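Local coordinates for protein berberine bridge enzyme-like 28 (Arabidopsis thaliana, PDB 5D79) that is a secreted FAD-dependent oxidoreductase of the berberine bridge enzyme-like group and takes part in adaptation to salt stress, at residues Val90-Arg95 / Val208-Ile214; Ser251-Lys257 / Gly330-Trp336; Pro466-Val471 / Val497-Lys501. One frame throughout, in Å; residues are numbered along the deposited sequence.

Contact 1. Residues Val90-Arg95 / Val208-Ile214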
loop_
_atom_site.group_PDB
_atom_site.type_symbol
_atom_site.label_atom_id
_atom_site.label_comp_id
_atom_site.label_asym_id
_atom_site.label_seq_id
_atom_site.Cartn_x
_atom_site.Cartn_y
_atom_site.Cartn_z
ATOM N N VAL A 90 -9.811 -17.712 13.539
ATOM C CA VAL A 90 -8.721 -17.687 12.570
ATOM C C VAL A 90 -7.899 -18.945 12.700
ATOM O O VAL A 90 -7.588 -19.596 11.705
ATOM C CB VAL A 90 -7.800 -16.465 12.756
ATOM C CG1 VAL A 90 -6.586 -16.583 11.852
ATOM C CG2 VAL A 90 -8.562 -15.187 12.469
ATOM N N GLN A 91 -7.563 -19.274 13.944
ATOM C CA GLN A 91 -6.808 -20.475 14.266
ATOM C C GLN A 91 -7.454 -21.703 13.659
ATOM O O GLN A 91 -6.792 -22.522 13.021
ATOM C CB GLN A 91 -6.708 -20.645 15.778
ATOM C CG GLN A 91 -6.101 -19.467 16.495
ATOM C CD GLN A 91 -5.958 -19.726 17.976
ATOM O OE1 GLN A 91 -6.805 -19.314 18.773
ATOM N NE2 GLN A 91 -4.879 -20.413 18.359
ATOM N N THR A 92 -8.760 -21.818 13.859
ATOM C CA THR A 92 -9.501 -22.975 13.398
ATOM C C THR A 92 -9.464 -23.063 11.880
ATOM O O THR A 92 -9.386 -24.155 11.319
ATOM C CB THR A 92 -10.947 -22.922 13.894
ATOM O OG1 THR A 92 -10.946 -22.905 15.324
ATOM C CG2 THR A 92 -11.732 -24.127 13.409
ATOM N N VAL A 93 -9.497 -21.914 11.216
ATOM C CA VAL A 93 -9.436 -21.899 9.763
ATOM C C VAL A 93 -8.081 -22.403 9.278
ATOM O O VAL A 93 -8.007 -23.250 8.394
ATOM C CB VAL A 93 -9.693 -20.504 9.199
ATOM C CG1 VAL A 93 -9.475 -20.513 7.713
ATOM C CG2 VAL A 93 -11.115 -20.061 9.515
ATOM N N ILE A 94 -7.015 -21.889 9.883
ATOM C CA ILE A 94 -5.651 -22.316 9.570
ATOM C C ILE A 94 -5.453 -23.809 9.825
ATOM O O ILE A 94 -4.924 -24.523 8.973
ATOM C CB ILE A 94 -4.593 -21.516 10.394
ATOM C CG1 ILE A 94 -4.691 -20.007 10.108
ATOM C CG2 ILE A 94 -3.190 -22.020 10.112
ATOM C CD1 ILE A 94 -4.985 -19.657 8.650
ATOM N N ARG A 95 -5.888 -24.282 10.989
ATOM C CA ARG A 95 -5.759 -25.699 11.333
ATOM C C ARG A 95 -6.586 -26.627 10.433
ATOM O O ARG A 95 -6.067 -27.625 9.928
ATOM C CB ARG A 95 -6.135 -25.917 12.794
ATOM C CG ARG A 95 -5.190 -25.204 13.740
ATOM C CD ARG A 95 -5.192 -25.815 15.128
ATOM N NE ARG A 95 -4.564 -24.936 16.113
ATOM C CZ ARG A 95 -5.238 -24.150 16.949
ATOM N NH1 ARG A 95 -6.567 -24.137 16.928
ATOM N NH2 ARG A 95 -4.586 -23.380 17.812
ATOM N N VAL A 208 -1.036 -15.339 13.668
ATOM C CA VAL A 208 -1.292 -16.774 13.696
ATOM C C VAL A 208 -0.406 -17.453 12.656
ATOM O O VAL A 208 -0.468 -17.113 11.467
ATOM C CB VAL A 208 -2.769 -17.112 13.428
ATOM C CG1 VAL A 208 -2.958 -18.623 13.202
ATOM C CG2 VAL A 208 -3.645 -16.608 14.571
ATOM N N ASP A 209 0.436 -18.388 13.109
ATOM C CA ASP A 209 1.356 -19.079 12.203
ATOM C C ASP A 209 0.736 -20.377 11.677
ATOM O O ASP A 209 -0.419 -20.700 11.989
ATOM C CB ASP A 209 2.712 -19.345 12.882
ATOM C CG ASP A 209 2.627 -20.341 14.021
ATOM O OD1 ASP A 209 1.536 -20.536 14.573
ATOM O OD2 ASP A 209 3.662 -20.928 14.380
ATOM N N ALA A 210 1.501 -21.111 10.869
ATOM C CA ALA A 210 0.991 -22.304 10.199
ATOM C C ALA A 210 0.524 -23.371 11.192
ATOM O O ALA A 210 -0.206 -24.287 10.826
ATOM C CB ALA A 210 2.050 -22.875 9.258
ATOM N N SER A 211 0.928 -23.242 12.450
ATOM C CA SER A 211 0.448 -24.143 13.494
ATOM C C SER A 211 -0.991 -23.818 13.927
ATOM O O SER A 211 -1.792 -24.722 14.194
ATOM C CB SER A 211 1.374 -24.088 14.712
ATOM O OG SER A 211 2.726 -24.060 14.319
ATOM N N GLY A 212 -1.315 -22.529 13.993
ATOM C CA GLY A 212 -2.573 -22.085 14.570
ATOM C C GLY A 212 -2.274 -21.433 15.903
ATOM O O GLY A 212 -3.167 -21.091 16.675
ATOM N N ARG A 213 -0.982 -21.272 16.156
ATOM C CA ARG A 213 -0.471 -20.627 17.353
ATOM C C ARG A 213 -0.505 -19.096 17.211
ATOM O O ARG A 213 -0.001 -18.531 16.230
ATOM C CB ARG A 213 0.952 -21.127 17.624
ATOM C CG ARG A 213 1.569 -20.744 18.958
ATOM C CD ARG A 213 2.995 -21.320 19.057
ATOM N NE ARG A 213 3.741 -20.784 20.198
ATOM C CZ ARG A 213 5.053 -20.932 20.378
ATOM N NH1 ARG A 213 5.779 -21.601 19.490
ATOM N NH2 ARG A 213 5.640 -20.406 21.447
ATOM N N ILE A 214 -1.114 -18.432 18.186
ATOM C CA ILE A 214 -1.119 -16.977 18.228
ATOM C C ILE A 214 0.145 -16.450 18.888
ATOM O O ILE A 214 0.385 -16.696 20.069
ATOM C CB ILE A 214 -2.320 -16.452 18.988
ATOM C CG1 ILE A 214 -3.600 -16.964 18.339
ATOM C CG2 ILE A 214 -2.281 -14.936 19.040
ATOM C CD1 ILE A 214 -4.770 -16.887 19.256
#
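I94 lies side by side with V208, the two side chains running opposite ways. I94 CG1 touches V208 CG1 at 3.8 Å. One helical turn earlier, V90 CG1 meets the other branch, V208 CG2, at 4.0 Å. I94 CG1 stands beside the backbone N (chi1 -60°), which turns CG2 toward the loop, 3.6 Å from D209 O.

This is helix 87-100 packed on the hairpin loop between strands 202-208 and 214-215, inside the PCMH-type FAD-binding domain. V238 and L240 of strand 238-248 and I128 of strand 125-129 also border the apolar layer. The loop is a type I turn from D209 to G212, closed by G212 N to D209 O. G212 has a positive phi of 108°, a conformation suited to glycine, and D209 N bonds to R213 O. This matches a type I turn with a G1 bulge.

The polar part gathers round two carbonyls of the turn. Q91 reaches across with an extended chain, and its NE2 donates to G212 O in a nearly straight bond of 175°. The modelled length of 2.5 Å is very short and therefore doubtful in detail. I214 lies across the end of Q91, with I214 CD1 3.3 Å from Q91 CD. R95 NE gives a weak bond to S211 O at 3.4 Å. R95 NH2 is also near G212 O, at 2.9 Å, but the angle is too poor for a hydrogen bond. R95 NE comes within 3.8 Å of G212 CA, where a side chain would run into the arginine.

Contact 2. Residues Ser251-Lys257 / Gly330-Trp336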
loop_
_atom_site.group_PDB
_atom_site.type_symbol
_atom_site.label_atom_id
_atom_site.label_comp_id
_atom_site.label_asym_id
_atom_site.label_seq_id
_atom_site.Cartn_x
_atom_site.Cartn_y
_atom_site.Cartn_z
ATOM N N SER A 251 0.144 20.804 16.850
ATOM C CA SER A 251 -1.272 21.043 16.690
ATOM C C SER A 251 -1.537 21.879 15.430
ATOM O O SER A 251 -2.639 21.869 14.883
ATOM C CB SER A 251 -1.826 21.733 17.940
ATOM O OG SER A 251 -1.391 21.063 19.117
ATOM N N THR A 252 -0.515 22.591 14.960
ATOM C CA THR A 252 -0.616 23.344 13.712
ATOM C C THR A 252 0.433 22.912 12.697
ATOM O O THR A 252 1.635 23.036 12.941
ATOM C CB THR A 252 -0.459 24.858 13.946
ATOM O OG1 THR A 252 -1.660 25.378 14.528
ATOM C CG2 THR A 252 -0.176 25.581 12.627
ATOM N N ILE A 253 -0.028 22.422 11.554
ATOM C CA ILE A 253 0.863 22.161 10.433
ATOM C C ILE A 253 0.418 22.960 9.206
ATOM O O ILE A 253 -0.575 23.697 9.252
ATOM C CB ILE A 253 0.933 20.659 10.124
ATOM C CG1 ILE A 253 -0.467 20.049 9.973
ATOM C CG2 ILE A 253 1.649 19.956 11.262
ATOM C CD1 ILE A 253 -1.155 20.246 8.626
ATOM N N THR A 254 1.160 22.825 8.115
ATOM C CA THR A 254 0.877 23.618 6.929
ATOM C C THR A 254 0.861 22.757 5.677
ATOM O O THR A 254 1.855 22.089 5.372
ATOM C CB THR A 254 1.919 24.747 6.740
ATOM O OG1 THR A 254 1.994 25.551 7.921
ATOM C CG2 THR A 254 1.542 25.631 5.573
ATOM N N VAL A 255 -0.262 22.786 4.954
ATOM C CA VAL A 255 -0.321 22.217 3.606
ATOM C C VAL A 255 -0.245 23.322 2.537
ATOM O O VAL A 255 -0.486 24.495 2.820
ATOM C CB VAL A 255 -1.597 21.372 3.378
ATOM C CG1 VAL A 255 -1.662 20.220 4.376
ATOM C CG2 VAL A 255 -2.867 22.247 3.427
ATOM N N PHE A 256 0.102 22.933 1.310
ATOM C CA PHE A 256 0.186 23.867 0.182
ATOM C C PHE A 256 -0.056 23.186 -1.166
ATOM O O PHE A 256 0.189 21.993 -1.342
ATOM C CB PHE A 256 1.546 24.579 0.163
ATOM C CG PHE A 256 2.731 23.661 -0.081
ATOM C CD1 PHE A 256 3.376 23.041 0.980
ATOM C CD2 PHE A 256 3.216 23.449 -1.372
ATOM C CE1 PHE A 256 4.460 22.223 0.756
ATOM C CE2 PHE A 256 4.303 22.631 -1.597
ATOM C CZ PHE A 256 4.924 22.016 -0.536
ATOM N N LYS A 257 -0.541 23.960 -2.122
ATOM C CA LYS A 257 -0.793 23.439 -3.448
ATOM C C LYS A 257 -0.383 24.500 -4.442
ATOM O O LYS A 257 -0.695 25.680 -4.269
ATOM C CB LYS A 257 -2.266 23.055 -3.615
ATOM C CG LYS A 257 -2.627 22.456 -4.967
ATOM C CD LYS A 257 -4.060 21.925 -4.979
ATOM C CE LYS A 257 -4.236 20.789 -3.960
ATOM N NZ LYS A 257 -5.637 20.262 -3.832
ATOM N N GLY A 330 -1.156 30.139 -1.427
ATOM C CA GLY A 330 -1.111 28.746 -1.818
ATOM C C GLY A 330 -1.070 27.841 -0.607
ATOM O O GLY A 330 -1.130 26.625 -0.740
ATOM N N CYS A 331 -0.991 28.449 0.575
ATOM C CA CYS A 331 -0.817 27.715 1.821
ATOM C C CYS A 331 -2.036 27.708 2.731
ATOM O O CYS A 331 -2.831 28.631 2.728
ATOM C CB CYS A 331 0.346 28.293 2.595
ATOM S SG CYS A 331 1.874 28.300 1.699
ATOM N N GLU A 332 -2.149 26.670 3.542
ATOM C CA GLU A 332 -3.219 26.590 4.513
ATOM C C GLU A 332 -2.752 25.908 5.797
ATOM O O GLU A 332 -2.336 24.745 5.770
ATOM C CB GLU A 332 -4.421 25.834 3.939
ATOM C CG GLU A 332 -5.624 25.906 4.861
ATOM C CD GLU A 332 -6.910 25.477 4.202
ATOM O OE1 GLU A 332 -6.893 25.085 3.017
ATOM O OE2 GLU A 332 -7.947 25.532 4.884
ATOM N N GLU A 333 -2.823 26.634 6.913
ATOM C CA GLU A 333 -2.530 26.062 8.219
ATOM C C GLU A 333 -3.742 25.296 8.730
ATOM O O GLU A 333 -4.859 25.787 8.680
ATOM C CB GLU A 333 -2.116 27.154 9.222
ATOM C CG GLU A 333 -0.657 27.624 9.070
ATOM C CD GLU A 333 -0.181 28.527 10.209
ATOM O OE1 GLU A 333 -1.037 29.145 10.873
ATOM O OE2 GLU A 333 1.050 28.618 10.437
ATOM N N MET A 334 -3.514 24.079 9.207
ATOM C CA MET A 334 -4.584 23.241 9.748
ATOM C C MET A 334 -3.958 22.193 10.661
ATOM O O MET A 334 -2.740 22.184 10.834
ATOM C CB MET A 334 -5.387 22.568 8.627
ATOM C CG MET A 334 -4.555 21.632 7.744
ATOM S SD MET A 334 -5.478 20.949 6.361
ATOM C CE MET A 334 -5.931 22.429 5.490
ATOM N N SER A 335 -4.777 21.318 11.243
ATOM C CA SER A 335 -4.246 20.226 12.064
ATOM C C SER A 335 -3.766 19.079 11.165
ATOM O O SER A 335 -4.089 19.040 9.985
ATOM C CB SER A 335 -5.300 19.738 13.056
ATOM O OG SER A 335 -6.348 19.071 12.380
ATOM N N TRP A 336 -2.987 18.153 11.709
ATOM C CA TRP A 336 -2.530 17.046 10.885
ATOM C C TRP A 336 -3.717 16.199 10.437
ATOM O O TRP A 336 -3.794 15.792 9.284
ATOM C CB TRP A 336 -1.499 16.181 11.618
ATOM C CG TRP A 336 -1.325 14.864 10.961
ATOM C CD1 TRP A 336 -0.535 14.572 9.881
ATOM C CD2 TRP A 336 -1.994 13.647 11.316
ATOM N NE1 TRP A 336 -0.672 13.245 9.544
ATOM C CE2 TRP A 336 -1.563 12.655 10.404
ATOM C CE3 TRP A 336 -2.923 13.300 12.313
ATOM C CZ2 TRP A 336 -2.021 11.338 10.466
ATOM C CZ3 TRP A 336 -3.377 11.993 12.369
ATOM C CH2 TRP A 336 -2.927 11.026 11.451
#
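I253 and M334 form a hydrogen-bonded antiparallel pair, with I253 N to M334 O at 2.8 Å and M334 N to I253 O at 3.0 Å. V255 and E332 pair in the same way, and K257 N adds a bond to G330 O. T254 with E333 and F256 with C331 are the non-hydrogen-bonded pairs. There the CA-H groups approach carbonyls, as E333 CA does to I253 O at 3.2 Å.

Apolar contacts lie on both faces. I253 CG1 sits between its backbone N and carbonyl carbon (chi1 51°), which brings CD1 over to M334 CG at 3.8 Å. I253 CG1 itself lies 4.3 Å from W336 CB. M334 runs across V255, its CE 3.7 Å from V255 CG2. With an alanine in place of I253, M334 CG and W336 CB would probably lose their apolar neighbour and a gap would be left. On the reverse face F256 CB meets C331 SG at 4.0 Å.

The polar ends find partners outside the two segments: T254 OG1 bonds to G308 O, and E333 OE2 to V310 N. S335 is the N-cap of helix 336-343, its OG bonded to E338 N. That helix covers I253, V255 and M334, helix 310-320 covers T254, F256 and C331, and strand 298-306 pairs with strand 253-260 on the side away from the edge strand 331-334.

Contact 3. Residues Pro466-Val471 / Val497-Lys501. With FAD (flavin-adenine dinucleotide), chain E.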
loop_
_atom_site.group_PDB
_atom_site.type_symbol
_atom_site.label_atom_id
_atom_site.label_comp_id
_atom_site.label_asym_id
_atom_site.label_seq_id
_atom_site.Cartn_x
_atom_site.Cartn_y
_atom_site.Cartn_z
ATOM N N PRO A 466 18.917 -4.908 -9.273
ATOM C CA PRO A 466 17.584 -5.131 -9.845
ATOM C C PRO A 466 16.818 -3.824 -10.050
ATOM O O PRO A 466 17.131 -2.814 -9.411
ATOM C CB PRO A 466 16.898 -5.983 -8.788
ATOM C CG PRO A 466 17.443 -5.408 -7.517
ATOM C CD PRO A 466 18.893 -5.017 -7.802
ATOM N N ARG A 467 15.827 -3.854 -10.935
ATOM C CA ARG A 467 14.880 -2.751 -11.060
ATOM C C ARG A 467 13.924 -2.777 -9.866
ATOM O O ARG A 467 13.076 -3.665 -9.758
ATOM C CB ARG A 467 14.110 -2.842 -12.384
ATOM C CG ARG A 467 13.171 -1.663 -12.663
ATOM C CD ARG A 467 12.643 -1.718 -14.091
ATOM N NE ARG A 467 11.879 -0.518 -14.440
ATOM C CZ ARG A 467 11.501 -0.186 -15.675
ATOM N NH1 ARG A 467 11.806 -0.959 -16.707
ATOM N NH2 ARG A 467 10.815 0.928 -15.880
ATOM N N GLY A 468 14.069 -1.816 -8.957
ATOM C CA GLY A 468 13.273 -1.812 -7.740
ATOM C C GLY A 468 11.771 -1.637 -7.924
ATOM O O GLY A 468 11.318 -0.894 -8.788
ATOM N N ALA A 469 11.007 -2.331 -7.082
ATOM C CA ALA A 469 9.546 -2.268 -7.078
ATOM C C ALA A 469 8.983 -2.268 -5.641
ATOM O O ALA A 469 9.541 -2.900 -4.734
ATOM C CB ALA A 469 8.967 -3.448 -7.885
ATOM N N TYR A 470 7.873 -1.562 -5.441
ATOM C CA TYR A 470 7.192 -1.506 -4.142
ATOM C C TYR A 470 6.119 -2.617 -3.992
ATOM O O TYR A 470 5.147 -2.662 -4.756
ATOM C CB TYR A 470 6.569 -0.113 -3.966
ATOM C CG TYR A 470 5.884 0.154 -2.637
ATOM C CD1 TYR A 470 6.328 -0.435 -1.448
ATOM C CD2 TYR A 470 4.787 1.011 -2.575
ATOM C CE1 TYR A 470 5.683 -0.169 -0.240
ATOM C CE2 TYR A 470 4.144 1.262 -1.389
ATOM C CZ TYR A 470 4.600 0.682 -0.231
ATOM O OH TYR A 470 3.934 0.957 0.930
ATOM N N VAL A 471 6.292 -3.491 -2.994
ATOM C CA VAL A 471 5.466 -4.701 -2.853
ATOM C C VAL A 471 4.004 -4.384 -2.547
ATOM O O VAL A 471 3.123 -5.209 -2.809
ATOM C CB VAL A 471 6.027 -5.674 -1.760
ATOM C CG1 VAL A 471 5.589 -5.276 -0.339
ATOM C CG2 VAL A 471 5.607 -7.109 -2.059
ATOM N N VAL A 497 13.941 -10.115 -5.682
ATOM C CA VAL A 497 15.001 -9.117 -5.568
ATOM C C VAL A 497 14.549 -7.718 -6.057
ATOM O O VAL A 497 15.158 -6.697 -5.724
ATOM C CB VAL A 497 16.255 -9.567 -6.327
ATOM C CG1 VAL A 497 16.703 -10.930 -5.815
ATOM C CG2 VAL A 497 15.986 -9.627 -7.807
ATOM N N LYS A 498 13.463 -7.665 -6.826
ATOM C CA LYS A 498 12.936 -6.386 -7.282
ATOM C C LYS A 498 12.184 -5.676 -6.140
ATOM O O LYS A 498 12.364 -4.483 -5.882
ATOM C CB LYS A 498 12.026 -6.601 -8.496
ATOM C CG LYS A 498 12.707 -7.281 -9.682
ATOM C CD LYS A 498 11.710 -7.458 -10.820
ATOM C CE LYS A 498 12.377 -7.987 -12.087
ATOM N NZ LYS A 498 11.385 -8.137 -13.192
ATOM N N TYR A 499 11.364 -6.443 -5.437
ATOM C CA TYR A 499 10.613 -5.945 -4.297
ATOM C C TYR A 499 11.487 -5.703 -3.069
ATOM O O TYR A 499 11.282 -4.733 -2.344
ATOM C CB TYR A 499 9.528 -6.942 -3.914
ATOM C CG TYR A 499 8.324 -7.049 -4.812
ATOM C CD1 TYR A 499 7.743 -5.926 -5.395
ATOM C CD2 TYR A 499 7.719 -8.285 -5.026
ATOM C CE1 TYR A 499 6.601 -6.046 -6.198
ATOM C CE2 TYR A 499 6.579 -8.409 -5.817
ATOM C CZ TYR A 499 6.026 -7.293 -6.396
ATOM O OH TYR A 499 4.910 -7.442 -7.176
ATOM N N PHE A 500 12.442 -6.604 -2.820
ATOM C CA PHE A 500 13.144 -6.631 -1.543
ATOM C C PHE A 500 14.662 -6.505 -1.613
ATOM O O PHE A 500 15.314 -6.425 -0.569
ATOM C CB PHE A 500 12.796 -7.916 -0.811
ATOM C CG PHE A 500 11.333 -8.073 -0.556
ATOM C CD1 PHE A 500 10.674 -7.198 0.288
ATOM C CD2 PHE A 500 10.617 -9.090 -1.153
ATOM C CE1 PHE A 500 9.337 -7.331 0.533
ATOM C CE2 PHE A 500 9.272 -9.226 -0.907
ATOM C CZ PHE A 500 8.632 -8.341 -0.060
ATOM N N LYS A 501 15.209 -6.496 -2.830
ATOM C CA LYS A 501 16.655 -6.386 -3.085
ATOM C C LYS A 501 17.498 -7.319 -2.204
ATOM O O LYS A 501 17.298 -8.529 -2.231
ATOM C CB LYS A 501 17.112 -4.934 -2.930
ATOM C CG LYS A 501 16.423 -3.998 -3.922
ATOM C CD LYS A 501 17.289 -2.795 -4.257
ATOM C CE LYS A 501 16.883 -2.191 -5.588
ATOM N NZ LYS A 501 17.233 -0.748 -5.661
HETATM P PA FAD E . -5.742 -6.474 0.921
HETATM O O1A FAD E . -6.112 -6.849 -0.492
HETATM O O2A FAD E . -6.811 -6.840 1.925
HETATM O O5B FAD E . -4.315 -7.132 1.297
HETATM C C5B FAD E . -3.212 -7.060 0.404
HETATM C C4B FAD E . -2.179 -8.168 0.649
HETATM O O4B FAD E . -1.892 -8.242 2.034
HETATM C C3B FAD E . -2.712 -9.527 0.218
HETATM O O3B FAD E . -1.684 -10.330 -0.323
HETATM C C2B FAD E . -3.238 -10.112 1.517
HETATM O O2B FAD E . -3.216 -11.528 1.523
HETATM C C1B FAD E . -2.333 -9.478 2.569
HETATM N N9A FAD E . -2.973 -9.276 3.887
HETATM C C8A FAD E . -4.008 -8.434 4.226
HETATM N N7A FAD E . -4.251 -8.566 5.556
HETATM C C5A FAD E . -3.389 -9.475 6.071
HETATM C C6A FAD E . -3.191 -9.992 7.351
HETATM N N6A FAD E . -3.760 -9.428 8.410
HETATM N N1A FAD E . -2.202 -10.933 7.564
HETATM C C2A FAD E . -1.410 -11.352 6.518
HETATM N N3A FAD E . -1.614 -10.839 5.252
HETATM C C4A FAD E . -2.581 -9.919 5.030
HETATM N N1 FAD E . 0.158 2.160 -0.566
HETATM C C2 FAD E . 1.077 3.088 -0.107
HETATM O O2 FAD E . 1.943 2.761 0.712
HETATM N N3 FAD E . 1.003 4.400 -0.560
HETATM C C4 FAD E . 0.032 4.795 -1.465
HETATM O O4 FAD E . -0.073 5.988 -1.755
HETATM C C4X FAD E . -0.905 3.861 -1.909
HETATM N N5 FAD E . -1.971 4.243 -2.708
HETATM C C5X FAD E . -3.042 3.377 -2.876
HETATM C C6 FAD E . -4.234 3.806 -3.457
HETATM C C7 FAD E . -5.302 2.921 -3.627
HETATM C C7M FAD E . -6.575 3.391 -4.264
HETATM C C8 FAD E . -5.197 1.605 -3.171
HETATM C C8M FAD E . -6.318 0.626 -3.363
HETATM C C9 FAD E . -4.007 1.176 -2.594
HETATM C C9A FAD E . -2.913 2.041 -2.491
HETATM N N10 FAD E . -1.713 1.610 -1.949
HETATM C C10 FAD E . -0.847 2.548 -1.424
HETATM C "C1'" FAD E . -1.400 0.147 -1.862
HETATM C "C2'" FAD E . -1.849 -0.495 -0.563
HETATM O "O2'" FAD E . -1.087 0.033 0.501
HETATM C "C3'" FAD E . -1.648 -1.999 -0.700
HETATM O "O3'" FAD E . -2.528 -2.476 -1.695
HETATM C "C4'" FAD E . -1.970 -2.738 0.576
HETATM O "O4'" FAD E . -1.300 -3.970 0.593
HETATM C "C5'" FAD E . -3.450 -3.049 0.613
HETATM O "O5'" FAD E . -3.801 -3.418 1.927
HETATM P P FAD E . -5.313 -3.885 2.183
HETATM O O1P FAD E . -5.432 -4.511 3.547
HETATM O O2P FAD E . -6.268 -2.728 2.029
HETATM O O3P FAD E . -5.490 -4.883 0.928
HETATM O O HOH W 1 19.248 -1.375 -7.941
HETATM O O HOH W 2 8.840 -3.507 -1.413
#
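The Y499 ring carries V471 CG2 over one face, a CH-pi contact of 3.9 Å to the ring centroid, 13° off the normal. A469 O lies at the ring edge, near its plane. The F500 ring has Y499 CB over one face, and its CZ meets V471 CG2 obliquely at 3.8 Å. In the C-terminal berberine-like (BBE) region, the end of helix 488-500 packs against a loop that reaches the flavin.

Y470 extends from this loop to the cofactor. Its CG is anti to the backbone N (chi1 -177°), which carries the ring to the flavin. FAD O2 meets the ring edge, and Y470 OH donates to it at 2.7 Å. N472 ND2 and G187 N also bond to Y470 OH. Y499 OH is held by Q524 and D475 N.

One direct backbone bond joins loop and helix end: A469 N donates to K498 O at 2.8 Å. Y499 CA approaches A469 O at 3.3 Å. Water 2 links V471 N with Y499 O. P466, which follows a cis peptide bond, packs its ring on V497 and K501, with CB 3.9 Å from V497 CG2. P466 CG comes to 3.2 Å from V497 O.

The three contacts follow one another along the chain without touching. Contacts 1 and 2 lie on opposite sides of the chain's centre, their own centres about 45 Å apart. Contact 3 lies about 30 Å from contact 1 and 34 Å from contact 2, centre to centre. FAD gives the common reference. Contact 3 reaches it directly through Y470, at the pyrimidine end of the flavin. The Y470 side chain is about 11 Å from that of H111, the histidine of covalent flavin attachment, which is not attached here. Contact 1 lies toward the adenine, with the V90 side chain about 8 Å from FAD. In contact 2 the W336 side chain is about 13 Å from FAD.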